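Side-chain contacts in MucR Phosphodiesterase (Pseudomonas aeruginosa, PDB 5M1T), which belongs to the EAL-domain family of phosphodiesterases, has the family's beta/alpha barrel fold, and is modelled with two magnesium ions and the ligand C2E: residues A[194-197]-A[198-202]; A[251-254]-A[255-259]; A[106-109]-A[110-114]; A[217-220]-A[221-224]. One frame throughout, in Å; residues are numbered along the deposited sequence.

Contact 1: A[194-197]-A[198-202]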
ATOM      1  N   SER A 194      -8.054   1.261  17.408  1.00 29.61           N
ATOM      2  CA  SER A 194      -9.435   1.709  17.583  1.00 29.96           C
ATOM      3  C   SER A 194     -10.318   0.471  17.732  1.00 29.33           C
ATOM      4  O   SER A 194     -10.347  -0.386  16.820  1.00 28.89           O
ATOM      5  CB  SER A 194      -9.893   2.468  16.345  1.00 30.74           C
ATOM      6  OG  SER A 194     -11.294   2.346  16.184  1.00 32.01           O
ATOM      7  N   LEU A 195     -11.032   0.375  18.850  1.00 29.14           N
ATOM      8  CA  LEU A 195     -11.980  -0.743  19.039  1.00 29.54           C
ATOM      9  C   LEU A 195     -13.028  -0.775  17.956  1.00 29.76           C
ATOM     10  O   LEU A 195     -13.484  -1.847  17.547  1.00 29.20           O
ATOM     11  CB  LEU A 195     -12.663  -0.712  20.399  1.00 29.51           C
ATOM     12  CG  LEU A 195     -11.798  -1.124  21.588  1.00 29.47           C
ATOM     13  CD1 LEU A 195     -12.651  -1.155  22.832  1.00 29.96           C
ATOM     14  CD2 LEU A 195     -11.177  -2.495  21.423  1.00 29.63           C
ATOM     15  N   LEU A 196     -13.409   0.400  17.483  1.00 30.55           N
ATOM     16  CA  LEU A 196     -14.341   0.481  16.360  1.00 31.93           C
ATOM     17  C   LEU A 196     -13.812  -0.234  15.115  1.00 30.84           C
ATOM     18  O   LEU A 196     -14.462  -1.121  14.575  1.00 31.16           O
ATOM     19  CB  LEU A 196     -14.662   1.931  16.032  1.00 33.08           C
ATOM     20  CG  LEU A 196     -15.669   2.093  14.902  1.00 34.63           C
ATOM     21  CD1 LEU A 196     -16.943   1.292  15.206  1.00 35.50           C
ATOM     22  CD2 LEU A 196     -15.963   3.583  14.701  1.00 35.51           C
ATOM     23  N   TYR A 197     -12.623   0.130  14.670  1.00 30.80           N
ATOM     24  CA  TYR A 197     -12.064  -0.505  13.472  1.00 30.74           C
ATOM     25  C   TYR A 197     -11.593  -1.912  13.773  1.00 30.37           C
ATOM     26  O   TYR A 197     -11.560  -2.757  12.876  1.00 30.64           O
ATOM     27  CB  TYR A 197     -10.923   0.305  12.869  1.00 30.50           C
ATOM     28  CG  TYR A 197     -11.392   1.475  12.089  1.00 30.66           C
ATOM     29  CD1 TYR A 197     -11.835   1.330  10.773  1.00 31.28           C
ATOM     30  CD2 TYR A 197     -11.380   2.743  12.655  1.00 31.20           C
ATOM     31  CE1 TYR A 197     -12.278   2.440  10.039  1.00 32.15           C
ATOM     32  CE2 TYR A 197     -11.810   3.861  11.958  1.00 31.94           C
ATOM     33  CZ  TYR A 197     -12.263   3.716  10.654  1.00 33.35           C
ATOM     34  OH  TYR A 197     -12.684   4.860   9.991  1.00 34.93           O
ATOM     35  N   LEU A 198     -11.229  -2.187  15.016  1.00 29.73           N
ATOM     36  CA  LEU A 198     -10.861  -3.546  15.358  1.00 29.48           C
ATOM     37  C   LEU A 198     -12.041  -4.507  15.123  1.00 29.29           C
ATOM     38  O   LEU A 198     -11.844  -5.637  14.686  1.00 29.08           O
ATOM     39  CB  LEU A 198     -10.351  -3.612  16.791  1.00 30.00           C
ATOM     40  CG  LEU A 198      -9.522  -4.820  17.190  1.00 30.39           C
ATOM     41  CD1 LEU A 198      -8.456  -5.156  16.147  1.00 30.16           C
ATOM     42  CD2 LEU A 198      -8.895  -4.565  18.547  1.00 30.77           C
ATOM     43  N   LYS A 199     -13.257  -4.039  15.353  1.00 29.78           N
ATOM     44  CA  LYS A 199     -14.455  -4.851  15.106  1.00 30.94           C
ATOM     45  C   LYS A 199     -14.794  -4.886  13.589  1.00 31.78           C
ATOM     46  O   LYS A 199     -15.183  -5.925  13.045  1.00 31.91           O
ATOM     47  CB  LYS A 199     -15.613  -4.303  15.961  1.00 31.49           C
ATOM     48  CG  LYS A 199     -16.967  -4.973  15.806  1.00 32.02           C
ATOM     49  CD  LYS A 199     -16.900  -6.458  16.103  1.00 32.86           C
ATOM     50  CE  LYS A 199     -18.117  -7.187  15.525  1.00 33.99           C
ATOM     51  NZ  LYS A 199     -17.877  -8.654  15.531  1.00 34.69           N
ATOM     52  N   ARG A 200     -14.612  -3.766  12.905  1.00 32.39           N
ATOM     53  CA  ARG A 200     -14.944  -3.694  11.488  1.00 33.95           C
ATOM     54  C   ARG A 200     -14.029  -4.501  10.591  1.00 31.88           C
ATOM     55  O   ARG A 200     -14.482  -4.980   9.585  1.00 31.89           O
ATOM     56  CB  ARG A 200     -14.942  -2.244  10.992  1.00 37.05           C
ATOM     57  CG  ARG A 200     -16.210  -1.515  11.369  1.00 40.65           C
ATOM     58  CD  ARG A 200     -16.545  -0.377  10.424  1.00 43.65           C
ATOM     59  NE  ARG A 200     -17.522   0.501  11.088  1.00 46.96           N
ATOM     60  CZ  ARG A 200     -17.613   1.821  10.921  1.00 47.76           C
ATOM     61  NH1 ARG A 200     -16.773   2.473  10.098  1.00 45.83           N
ATOM     62  NH2 ARG A 200     -18.552   2.483  11.603  1.00 48.21           N
ATOM     63  N   LEU A 201     -12.757  -4.618  10.947  1.00 29.93           N
ATOM     64  CA  LEU A 201     -11.818  -5.375  10.146  1.00 29.68           C
ATOM     65  C   LEU A 201     -12.216  -6.854  10.110  1.00 28.63           C
ATOM     66  O   LEU A 201     -12.609  -7.425  11.120  1.00 28.16           O
ATOM     67  CB  LEU A 201     -10.378  -5.218  10.676  1.00 29.55           C
ATOM     68  CG  LEU A 201      -9.752  -3.819  10.627  1.00 30.26           C
ATOM     69  CD1 LEU A 201      -8.361  -3.815  11.236  1.00 30.30           C
ATOM     70  CD2 LEU A 201      -9.694  -3.260   9.222  1.00 30.18           C
ATOM     71  N   PRO A 202     -12.109  -7.482   8.938  1.00 28.82           N
ATOM     72  CA  PRO A 202     -12.439  -8.914   8.788  1.00 28.89           C
ATOM     73  C   PRO A 202     -11.261  -9.796   9.193  1.00 28.58           C
ATOM     74  O   PRO A 202     -10.853 -10.691   8.441  1.00 27.48           O
ATOM     75  CB  PRO A 202     -12.725  -9.058   7.285  1.00 29.04           C
ATOM     76  CG  PRO A 202     -11.881  -8.001   6.655  1.00 29.11           C
ATOM     77  CD  PRO A 202     -11.681  -6.881   7.666  1.00 28.95           C
TER

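Contact 2: A[251-254]-A[255-259]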
ATOM      1  N   GLN A 251       2.820 -21.824  29.242  1.00 26.42           N
ATOM      2  CA  GLN A 251       1.873 -22.705  28.563  1.00 27.38           C
ATOM      3  C   GLN A 251       0.644 -22.935  29.419  1.00 28.47           C
ATOM      4  O   GLN A 251      -0.468 -22.770  28.964  1.00 28.74           O
ATOM      5  CB  GLN A 251       2.544 -24.052  28.264  1.00 27.69           C
ATOM      6  CG  GLN A 251       1.595 -25.077  27.690  1.00 28.07           C
ATOM      7  CD  GLN A 251       2.259 -26.383  27.342  1.00 28.80           C
ATOM      8  OE1 GLN A 251       3.071 -26.899  28.109  1.00 28.93           O
ATOM      9  NE2 GLN A 251       1.884 -26.954  26.190  1.00 28.76           N
ATOM     10  N   GLU A 252       0.856 -23.321  30.663  1.00 30.88           N
ATOM     11  CA  GLU A 252      -0.248 -23.587  31.599  1.00 33.07           C
ATOM     12  C   GLU A 252      -1.085 -22.343  31.827  1.00 31.51           C
ATOM     13  O   GLU A 252      -2.299 -22.406  31.788  1.00 31.38           O
ATOM     14  CB  GLU A 252       0.278 -24.109  32.940  1.00 35.94           C
ATOM     15  CG  GLU A 252      -0.811 -24.556  33.915  1.00 39.69           C
ATOM     16  CD  GLU A 252      -1.453 -23.400  34.718  1.00 43.52           C
ATOM     17  OE1 GLU A 252      -0.796 -22.364  34.997  1.00 46.12           O
ATOM     18  OE2 GLU A 252      -2.649 -23.512  35.103  1.00 48.57           O
ATOM     19  N   PHE A 253      -0.436 -21.214  32.058  1.00 29.40           N
ATOM     20  CA  PHE A 253      -1.156 -19.992  32.343  1.00 29.21           C
ATOM     21  C   PHE A 253      -1.951 -19.522  31.126  1.00 28.05           C
ATOM     22  O   PHE A 253      -3.122 -19.150  31.199  1.00 27.25           O
ATOM     23  CB  PHE A 253      -0.153 -18.915  32.820  1.00 29.92           C
ATOM     24  CG  PHE A 253      -0.688 -17.545  32.765  1.00 29.96           C
ATOM     25  CD1 PHE A 253      -1.597 -17.117  33.697  1.00 30.42           C
ATOM     26  CD2 PHE A 253      -0.324 -16.692  31.739  1.00 30.42           C
ATOM     27  CE1 PHE A 253      -2.122 -15.834  33.630  1.00 30.76           C
ATOM     28  CE2 PHE A 253      -0.840 -15.410  31.669  1.00 30.19           C
ATOM     29  CZ  PHE A 253      -1.728 -14.978  32.622  1.00 30.34           C
ATOM     30  N   LEU A 254      -1.314 -19.573  29.974  1.00 27.82           N
ATOM     31  CA  LEU A 254      -1.986 -19.113  28.753  1.00 26.71           C
ATOM     32  C   LEU A 254      -3.156 -20.004  28.423  1.00 25.95           C
ATOM     33  O   LEU A 254      -4.171 -19.549  27.917  1.00 24.38           O
ATOM     34  CB  LEU A 254      -0.983 -19.065  27.605  1.00 25.92           C
ATOM     35  CG  LEU A 254       0.052 -17.965  27.817  1.00 26.04           C
ATOM     36  CD1 LEU A 254       1.259 -18.179  26.927  1.00 26.06           C
ATOM     37  CD2 LEU A 254      -0.545 -16.582  27.590  1.00 26.18           C
ATOM     38  N   THR A 255      -3.005 -21.297  28.710  1.00 26.64           N
ATOM     39  CA  THR A 255      -4.083 -22.241  28.462  1.00 27.14           C
ATOM     40  C   THR A 255      -5.279 -21.942  29.379  1.00 27.21           C
ATOM     41  O   THR A 255      -6.435 -21.866  28.924  1.00 26.48           O
ATOM     42  CB  THR A 255      -3.571 -23.692  28.584  1.00 28.08           C
ATOM     43  OG1 THR A 255      -2.639 -23.937  27.503  1.00 28.61           O
ATOM     44  CG2 THR A 255      -4.726 -24.720  28.492  1.00 28.29           C
ATOM     45  N   ARG A 256      -4.995 -21.736  30.661  1.00 27.87           N
ATOM     46  CA  ARG A 256      -6.031 -21.444  31.633  1.00 29.14           C
ATOM     47  C   ARG A 256      -6.774 -20.158  31.305  1.00 28.21           C
ATOM     48  O   ARG A 256      -7.971 -20.058  31.567  1.00 27.77           O
ATOM     49  CB  ARG A 256      -5.459 -21.386  33.057  1.00 31.01           C
ATOM     50  CG  ARG A 256      -6.525 -21.135  34.113  1.00 32.53           C
ATOM     51  CD  ARG A 256      -6.072 -21.425  35.527  1.00 34.42           C
ATOM     52  NE  ARG A 256      -4.650 -21.161  35.778  1.00 35.27           N
ATOM     53  CZ  ARG A 256      -4.126 -20.002  36.174  1.00 35.94           C
ATOM     54  NH1 ARG A 256      -4.867 -18.907  36.327  1.00 35.59           N
ATOM     55  NH2 ARG A 256      -2.816 -19.930  36.373  1.00 37.79           N
ATOM     56  N   LEU A 257      -6.076 -19.186  30.719  1.00 28.16           N
ATOM     57  CA  LEU A 257      -6.716 -17.943  30.290  1.00 28.30           C
ATOM     58  C   LEU A 257      -7.708 -18.170  29.170  1.00 28.12           C
ATOM     59  O   LEU A 257      -8.646 -17.422  28.994  1.00 28.21           O
ATOM     60  CB  LEU A 257      -5.685 -16.941  29.772  1.00 28.40           C
ATOM     61  CG  LEU A 257      -4.846 -16.133  30.750  1.00 28.41           C
ATOM     62  CD1 LEU A 257      -4.284 -14.941  29.979  1.00 27.78           C
ATOM     63  CD2 LEU A 257      -5.663 -15.694  31.951  1.00 28.61           C
ATOM     64  N   GLY A 258      -7.453 -19.184  28.368  1.00 28.48           N
ATOM     65  CA  GLY A 258      -8.339 -19.511  27.290  1.00 28.77           C
ATOM     66  C   GLY A 258      -7.793 -19.128  25.932  1.00 28.72           C
ATOM     67  O   GLY A 258      -8.566 -18.921  25.034  1.00 29.15           O
ATOM     68  N   CYS A 259      -6.474 -19.055  25.764  1.00 29.40           N
ATOM     69  CA  CYS A 259      -5.902 -18.845  24.432  1.00 30.13           C
ATOM     70  C   CYS A 259      -6.307 -20.024  23.546  1.00 29.99           C
ATOM     71  O   CYS A 259      -6.348 -21.150  24.014  1.00 30.08           O
ATOM     72  CB  CYS A 259      -4.373 -18.727  24.477  1.00 29.94           C
ATOM     73  SG  CYS A 259      -3.771 -17.231  25.269  1.00 31.71           S
TER

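Contact 3: A[106-109]-A[110-114]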
ATOM      1  N   ARG A 106       3.393 -23.204  -2.346  1.00 25.93           N
ATOM      2  CA  ARG A 106       3.859 -24.471  -2.911  1.00 26.48           C
ATOM      3  C   ARG A 106       3.888 -25.513  -1.818  1.00 26.10           C
ATOM      4  O   ARG A 106       3.389 -26.645  -1.978  1.00 25.48           O
ATOM      5  CB  ARG A 106       5.256 -24.317  -3.491  1.00 28.01           C
ATOM      6  CG  ARG A 106       5.682 -25.489  -4.381  1.00 29.97           C
ATOM      7  CD  ARG A 106       7.126 -25.389  -4.874  1.00 32.13           C
ATOM      8  NE  ARG A 106       8.094 -25.373  -3.777  1.00 34.12           N
ATOM      9  CZ  ARG A 106       8.515 -26.453  -3.098  1.00 37.04           C
ATOM     10  NH1 ARG A 106       8.095 -27.676  -3.407  1.00 38.71           N
ATOM     11  NH2 ARG A 106       9.379 -26.312  -2.089  1.00 38.07           N
ATOM     12  N   GLN A 107       4.467 -25.122  -0.692  1.00 25.37           N
ATOM     13  CA  GLN A 107       4.580 -26.002   0.443  1.00 26.17           C
ATOM     14  C   GLN A 107       3.230 -26.438   1.017  1.00 26.97           C
ATOM     15  O   GLN A 107       3.047 -27.617   1.348  1.00 26.84           O
ATOM     16  CB  GLN A 107       5.410 -25.350   1.531  1.00 26.22           C
ATOM     17  CG  GLN A 107       5.848 -26.317   2.593  1.00 26.97           C
ATOM     18  CD  GLN A 107       6.706 -27.454   2.031  1.00 27.59           C
ATOM     19  OE1 GLN A 107       7.715 -27.221   1.363  1.00 27.94           O
ATOM     20  NE2 GLN A 107       6.298 -28.671   2.291  1.00 27.70           N
ATOM     21  N   MET A 108       2.295 -25.501   1.151  1.00 26.82           N
ATOM     22  CA  MET A 108       0.990 -25.841   1.701  1.00 28.39           C
ATOM     23  C   MET A 108       0.275 -26.847   0.787  1.00 29.12           C
ATOM     24  O   MET A 108      -0.277 -27.854   1.261  1.00 29.46           O
ATOM     25  CB  MET A 108       0.152 -24.577   1.919  1.00 29.61           C
ATOM     26  CG  MET A 108      -1.150 -24.786   2.699  1.00 30.98           C
ATOM     27  SD  MET A 108      -1.054 -25.627   4.312  1.00 32.85           S
ATOM     28  CE  MET A 108       0.101 -24.615   5.124  1.00 31.25           C
ATOM     29  N   ARG A 109       0.296 -26.575  -0.530  1.00 28.53           N
ATOM     30  CA  ARG A 109      -0.236 -27.502  -1.508  1.00 28.29           C
ATOM     31  C   ARG A 109       0.334 -28.910  -1.307  1.00 27.74           C
ATOM     32  O   ARG A 109      -0.409 -29.864  -1.207  1.00 27.61           O
ATOM     33  CB  ARG A 109       0.057 -26.993  -2.911  1.00 28.49           C
ATOM     34  CG  ARG A 109      -0.550 -27.800  -4.053  1.00 29.16           C
ATOM     35  CD  ARG A 109      -2.065 -27.680  -4.150  1.00 29.36           C
ATOM     36  NE  ARG A 109      -2.743 -28.785  -3.493  1.00 30.20           N
ATOM     37  CZ  ARG A 109      -3.979 -28.739  -2.982  1.00 30.89           C
ATOM     38  NH1 ARG A 109      -4.692 -27.618  -3.013  1.00 30.96           N
ATOM     39  NH2 ARG A 109      -4.506 -29.825  -2.409  1.00 30.69           N
ATOM     40  N   LEU A 110       1.653 -29.018  -1.255  1.00 27.58           N
ATOM     41  CA  LEU A 110       2.344 -30.285  -1.049  1.00 28.43           C
ATOM     42  C   LEU A 110       1.852 -31.016   0.231  1.00 29.34           C
ATOM     43  O   LEU A 110       1.497 -32.211   0.222  1.00 29.33           O
ATOM     44  CB  LEU A 110       3.849 -30.019  -0.994  1.00 28.70           C
ATOM     45  CG  LEU A 110       4.838 -31.182  -0.929  1.00 30.21           C
ATOM     46  CD1 LEU A 110       4.538 -32.210  -2.005  1.00 31.66           C
ATOM     47  CD2 LEU A 110       6.263 -30.720  -1.177  1.00 29.82           C
ATOM     48  N   TRP A 111       1.782 -30.268   1.323  1.00 29.34           N
ATOM     49  CA  TRP A 111       1.252 -30.784   2.567  1.00 30.24           C
ATOM     50  C   TRP A 111      -0.183 -31.229   2.475  1.00 30.72           C
ATOM     51  O   TRP A 111      -0.527 -32.252   3.061  1.00 30.44           O
ATOM     52  CB  TRP A 111       1.353 -29.743   3.677  1.00 30.09           C
ATOM     53  CG  TRP A 111       2.741 -29.565   4.196  1.00 30.55           C
ATOM     54  CD1 TRP A 111       3.724 -30.506   4.224  1.00 31.21           C
ATOM     55  CD2 TRP A 111       3.292 -28.382   4.801  1.00 29.83           C
ATOM     56  NE1 TRP A 111       4.854 -29.984   4.801  1.00 31.12           N
ATOM     57  CE2 TRP A 111       4.618 -28.684   5.160  1.00 29.97           C
ATOM     58  CE3 TRP A 111       2.789 -27.099   5.065  1.00 29.80           C
ATOM     59  CZ2 TRP A 111       5.458 -27.758   5.783  1.00 29.88           C
ATOM     60  CZ3 TRP A 111       3.612 -26.180   5.682  1.00 29.79           C
ATOM     61  CH2 TRP A 111       4.943 -26.516   6.033  1.00 29.76           C
ATOM     62  N   LEU A 112      -1.037 -30.437   1.827  1.00 31.02           N
ATOM     63  CA  LEU A 112      -2.439 -30.832   1.660  1.00 31.45           C
ATOM     64  C   LEU A 112      -2.538 -32.152   0.866  1.00 31.62           C
ATOM     65  O   LEU A 112      -3.343 -33.037   1.179  1.00 32.13           O
ATOM     66  CB  LEU A 112      -3.245 -29.742   0.959  1.00 31.33           C
ATOM     67  CG  LEU A 112      -3.615 -28.509   1.765  1.00 31.22           C
ATOM     68  CD1 LEU A 112      -4.129 -27.431   0.828  1.00 31.32           C
ATOM     69  CD2 LEU A 112      -4.665 -28.826   2.798  1.00 32.01           C
ATOM     70  N   ASP A 113      -1.704 -32.281  -0.148  1.00 31.06           N
ATOM     71  CA  ASP A 113      -1.701 -33.479  -0.971  1.00 31.59           C
ATOM     72  C   ASP A 113      -1.082 -34.659  -0.205  1.00 32.09           C
ATOM     73  O   ASP A 113      -1.218 -35.787  -0.598  1.00 31.84           O
ATOM     74  CB  ASP A 113      -0.947 -33.212  -2.277  1.00 31.34           C
ATOM     75  CG  ASP A 113      -1.652 -32.157  -3.183  1.00 31.97           C
ATOM     76  OD1 ASP A 113      -2.929 -32.145  -3.257  1.00 32.81           O
ATOM     77  OD2 ASP A 113      -0.936 -31.338  -3.835  1.00 29.90           O
ATOM     78  N   GLY A 114      -0.355 -34.370   0.870  1.00 32.60           N
ATOM     79  CA  GLY A 114       0.209 -35.391   1.744  1.00 32.94           C
ATOM     80  C   GLY A 114      -0.743 -35.707   2.894  1.00 34.09           C
ATOM     81  O   GLY A 114      -0.445 -36.516   3.773  1.00 34.88           O
TER

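Contact 4: A[217-220]-A[221-224]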
ATOM      1  N   ALA A 217       6.768 -13.118  33.958  1.00 33.94           N
ATOM      2  CA  ALA A 217       7.440 -13.358  35.235  1.00 35.22           C
ATOM      3  C   ALA A 217       8.161 -12.148  35.801  1.00 35.99           C
ATOM      4  O   ALA A 217       8.722 -12.247  36.871  1.00 35.67           O
ATOM      5  CB  ALA A 217       8.438 -14.505  35.106  1.00 34.63           C
ATOM      6  N   HIS A 218       8.181 -11.030  35.091  1.00 38.86           N
ATOM      7  CA  HIS A 218       8.993  -9.877  35.522  1.00 41.93           C
ATOM      8  C   HIS A 218       8.261  -8.541  35.565  1.00 44.18           C
ATOM      9  O   HIS A 218       8.885  -7.542  35.821  1.00 45.77           O
ATOM     10  CB  HIS A 218      10.281  -9.802  34.678  1.00 42.43           C
ATOM     11  CG  HIS A 218      11.145 -11.019  34.827  1.00 43.09           C
ATOM     12  ND1 HIS A 218      11.078 -12.095  33.960  1.00 43.66           N
ATOM     13  CD2 HIS A 218      12.028 -11.374  35.793  1.00 43.94           C
ATOM     14  CE1 HIS A 218      11.907 -13.043  34.368  1.00 43.43           C
ATOM     15  NE2 HIS A 218      12.493 -12.631  35.481  1.00 44.39           N
ATOM     16  N   ASP A 219       6.934  -8.542  35.399  1.00 47.04           N
ATOM     17  CA  ASP A 219       6.124  -7.316  35.455  1.00 48.12           C
ATOM     18  C   ASP A 219       4.635  -7.620  35.724  1.00 47.07           C
ATOM     19  O   ASP A 219       4.010  -8.334  34.966  1.00 47.43           O
ATOM     20  CB  ASP A 219       6.297  -6.593  34.120  1.00 50.10           C
ATOM     21  CG  ASP A 219       5.511  -5.292  34.036  1.00 51.92           C
ATOM     22  OD1 ASP A 219       4.954  -4.818  35.065  1.00 52.00           O
ATOM     23  OD2 ASP A 219       5.473  -4.748  32.910  1.00 53.76           O
ATOM     24  N   SER A 220       4.051  -7.070  36.781  1.00 47.91           N
ATOM     25  CA  SER A 220       2.664  -7.449  37.124  1.00 47.95           C
ATOM     26  C   SER A 220       1.609  -6.940  36.112  1.00 46.58           C
ATOM     27  O   SER A 220       0.480  -7.477  36.013  1.00 43.90           O
ATOM     28  CB  SER A 220       2.306  -6.982  38.538  1.00 49.03           C
ATOM     29  OG  SER A 220       2.178  -5.578  38.602  1.00 49.75           O
ATOM     30  N   ASP A 221       1.989  -5.907  35.369  1.00 44.51           N
ATOM     31  CA  ASP A 221       1.116  -5.335  34.366  1.00 42.85           C
ATOM     32  C   ASP A 221       0.933  -6.265  33.167  1.00 38.35           C
ATOM     33  O   ASP A 221      -0.136  -6.272  32.570  1.00 37.32           O
ATOM     34  CB  ASP A 221       1.640  -3.956  33.925  1.00 44.88           C
ATOM     35  CG  ASP A 221       1.240  -2.832  34.898  1.00 47.54           C
ATOM     36  OD1 ASP A 221       0.300  -3.044  35.721  1.00 49.48           O
ATOM     37  OD2 ASP A 221       1.860  -1.734  34.833  1.00 48.75           O
ATOM     38  N   ASP A 222       1.946  -7.050  32.822  1.00 35.31           N
ATOM     39  CA  ASP A 222       1.867  -7.840  31.594  1.00 34.85           C
ATOM     40  C   ASP A 222       0.768  -8.882  31.634  1.00 31.55           C
ATOM     41  O   ASP A 222       0.140  -9.125  30.628  1.00 30.91           O
ATOM     42  CB  ASP A 222       3.193  -8.531  31.224  1.00 37.40           C
ATOM     43  CG  ASP A 222       4.028  -7.724  30.215  1.00 41.14           C
ATOM     44  OD1 ASP A 222       3.490  -6.823  29.527  1.00 44.04           O
ATOM     45  OD2 ASP A 222       5.249  -7.982  30.112  1.00 44.03           O
ATOM     46  N   ALA A 223       0.550  -9.530  32.776  1.00 28.99           N
ATOM     47  CA  ALA A 223      -0.485 -10.533  32.883  1.00 27.61           C
ATOM     48  C   ALA A 223      -1.884  -9.938  32.651  1.00 26.62           C
ATOM     49  O   ALA A 223      -2.754 -10.603  32.063  1.00 25.92           O
ATOM     50  CB  ALA A 223      -0.421 -11.210  34.251  1.00 28.20           C
ATOM     51  N   ALA A 224      -2.100  -8.708  33.142  1.00 25.35           N
ATOM     52  CA  ALA A 224      -3.360  -8.042  32.924  1.00 24.95           C
ATOM     53  C   ALA A 224      -3.535  -7.728  31.437  1.00 25.07           C
ATOM     54  O   ALA A 224      -4.622  -7.917  30.863  1.00 25.16           O
ATOM     55  CB  ALA A 224      -3.474  -6.782  33.779  1.00 25.00           C
TER
HETATM   56  O   HOH W   1      -0.278  -4.675  38.095  1.00 38.57           O

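Contact 1: A[194-197]-A[198-202]
Leu198 and Leu201 pack back onto residues 194-197, the N-cap and first turn of helix 195-200, the short helical connection of a beta-alpha-beta unit whose strands are 182-188 and 205-208 of the EAL barrel. On this inner side the contact is tight, and carbonyl oxygens do much of the touching. Ser194 O receives the amide of Leu198 at 2.7 Å from Leu198 N, and Leu198 CB presses on the same Ser194 O at 3.2 Å. One turn later Tyr197 O accepts from Leu201 N, just where the chain leaves helical angles. Because Leu201 CG stays beside its own N (chi1 -64°), it follows that amide onto the carbonyl, with Leu201 CG 3.1 Å from Tyr197 O. Beyond the helix, Leu198 reaches Leu236 of helix 220-236 and Leu201 meets Leu170 of helix 166-178.

The outer side is looser. Leu196 and Arg200 run next to each other in the same direction, with Leu196 over one face of the guanidinium and Leu196 CD1 4.1 Å from Arg200 NH2. The Tyr197 ring lies too far from Arg200 CZ for more than a weak cation-pi attraction; its hydroxyl is hydrogen-bonded to Asp167. Ser194 CB lies in plane at the ring's edge. A firm bond nevertheless closes the helix start: as N-cap, Ser194 OG accepts from Tyr197 N, 3.0 Å away and almost straight (173°).

Contact 2: A[251-254]-A[255-259]
Arg256 reaches back along helix 248-257 to Glu252, one turn earlier. Its CB rests on the backbone, with Arg256 CB 3.6 Å from Glu252 O. With CG anti to the backbone N, the chain runs out almost straight to CD, and Arg256 CD lies 4.0 Å from Glu252 OE2; the bend at chi3 then turns NE onto the carboxylate. Arg256 NE forms the main bond of the salt bridge, meeting Glu252 OE2 at 3.2 Å and 174°, in the guanidinium plane and on the syn side of the oxygen, slightly out of the carboxylate plane. At the tip, NH2 adds a weak bond to Glu252 OE1. Carboxylate and guanidinium are nearly coplanar, 29° apart, and NE and NH2 each face one oxygen. The same NH2 stands at the edge of the Phe253 ring, 4.1 Å from Phe253 CD1. One face of that ring is taken by Leu257, whose CG makes a CH-pi contact 4.1 Å from the Phe253 ring centroid.

On the barrel side, Gln251 O is gripped twice, by Thr255 N and by Thr255 OG1 at 2.9 Å, from opposite faces of its carbonyl plane. Leu254 packs on Ala242 and Leu262 of the flanking strands, and its CD2 touches Cys259 SG. Its carbonyl accepts from Cys259 N, with Leu254 O to Cys259 N 3.2 Å, while Gly258 N gives weak bonds to Thr255 O and Leu254 O. Gly258 has a positive phi of 106°, and the helix thus ends in a Schellman motif, turning the chain into strand 261-263 of a beta-alpha-beta unit.

Contact 3: A[106-109]-A[110-114]
Gln107 lays its side chain over one face of the Trp111 indole, a turn further along the helix. Its CG sits above the benzene half in a CH-pi contact, 3.5 Å from the centroid of the Trp111 six-membered ring. A bend at chi2 (60°) then carries the amide across toward the pyrrole half, where Gln107 NE2 comes within 3.3 Å of Trp111 CE2. Amide and indole planes are 55° apart, so the amide is tilted against the ring and not stacked flat. Met108 approaches the same indole in plane at its edge, with Met108 CE 3.7 Å from Trp111 CE3. These residues form the last turns of helix 93-113, which leads toward strand 120-124 of the EAL barrel; Trp111 is held there by edge-to-face contacts with Tyr50 and Trp119.

On another side of the helix, Arg109 grips Asp113 side-on with two nitrogens. Arg109 NE binds Asp113 OD2 at 3.1 Å, and Arg109 NH2 binds Asp113 OD1 at 2.9 Å. Both donors come from above the carboxylate plane, which is turned 33° from the guanidinium. Leu112 covers one face of the guanidinium, its CB 3.6 Å from Arg109 NH2. The third nitrogen, NH1, bonds to Ser147 O and forms a salt bridge with Glu149, fixing the rotation of the group and tying the helix end to the loop in which Leu112 touches Leu148 and His152.

Contact 4: A[217-220]-A[221-224]
Ser220 OG and Asp221 OD1 hold a water between them, which gives the shortest polar link of this contact. The water lies 2.7 Å from Ser220 OG, and it donates to Asp221 OD1 at 2.9 Å. OG stands between the backbone N and the carbonyl carbon of Ser220 (chi1 71°), a position that turns it toward the bridging water. All of this lies on the outer surface, since both residues are exposed.

Asp219 accepts the direct bonds. Its side chain reaches forward, and Asp219 OD1 accepts from Asp221 N at 3.2 Å. The approach is steep: the amide meets the oxygen from well above the carboxylate plane, 69° out of it. The oxygen also rests on carbon, with Asp219 OD1 3.6 Å from Asp221 CB. Asp219 O takes the next amide, at 3.2 Å from Asp222 N, again from above its plane.

Three carboxylates crowd this end. Asp219 OD1 is 4.4 Å from Asp221 OD2, and Asp219 OD2 is 4.3 Å from Asp222 OD2. Their mutual repulsion is probably offset in part by the amides of the first helical turn, whose N-H groups favour negative charge here. Asp222, which is buried, packs against Glu215 and Leu216 of the preceding loop. The arrangement is that of an N-cap aspartate closing an Asx turn, at the point where helix 220-236 of the EAL barrel begins.

Overall arrangement
Along the chain the order is contact 3, contact 1, contact 4, contact 2, all within one EAL domain. Each lies on a helix around the barrel: 93-113, 195-200, the start of 220-236, and 248-257. Helix 220-236 connects three of them: contact 4 spans the loop into its N-terminus, contact 2 packs against its Val226, Ser227 and Val230, and contact 1 reaches Leu232 and Leu236 near its far end. Contacts 2 and 4 are neighbours, their centres 15 Å apart and nearest atoms about 4 Å, whereas contacts 3 and 4 lie on opposite sides of the chain's centre, 40 Å between centres. The four thus lie in the helical layer around the barrel, and none includes a residue that binds magnesium.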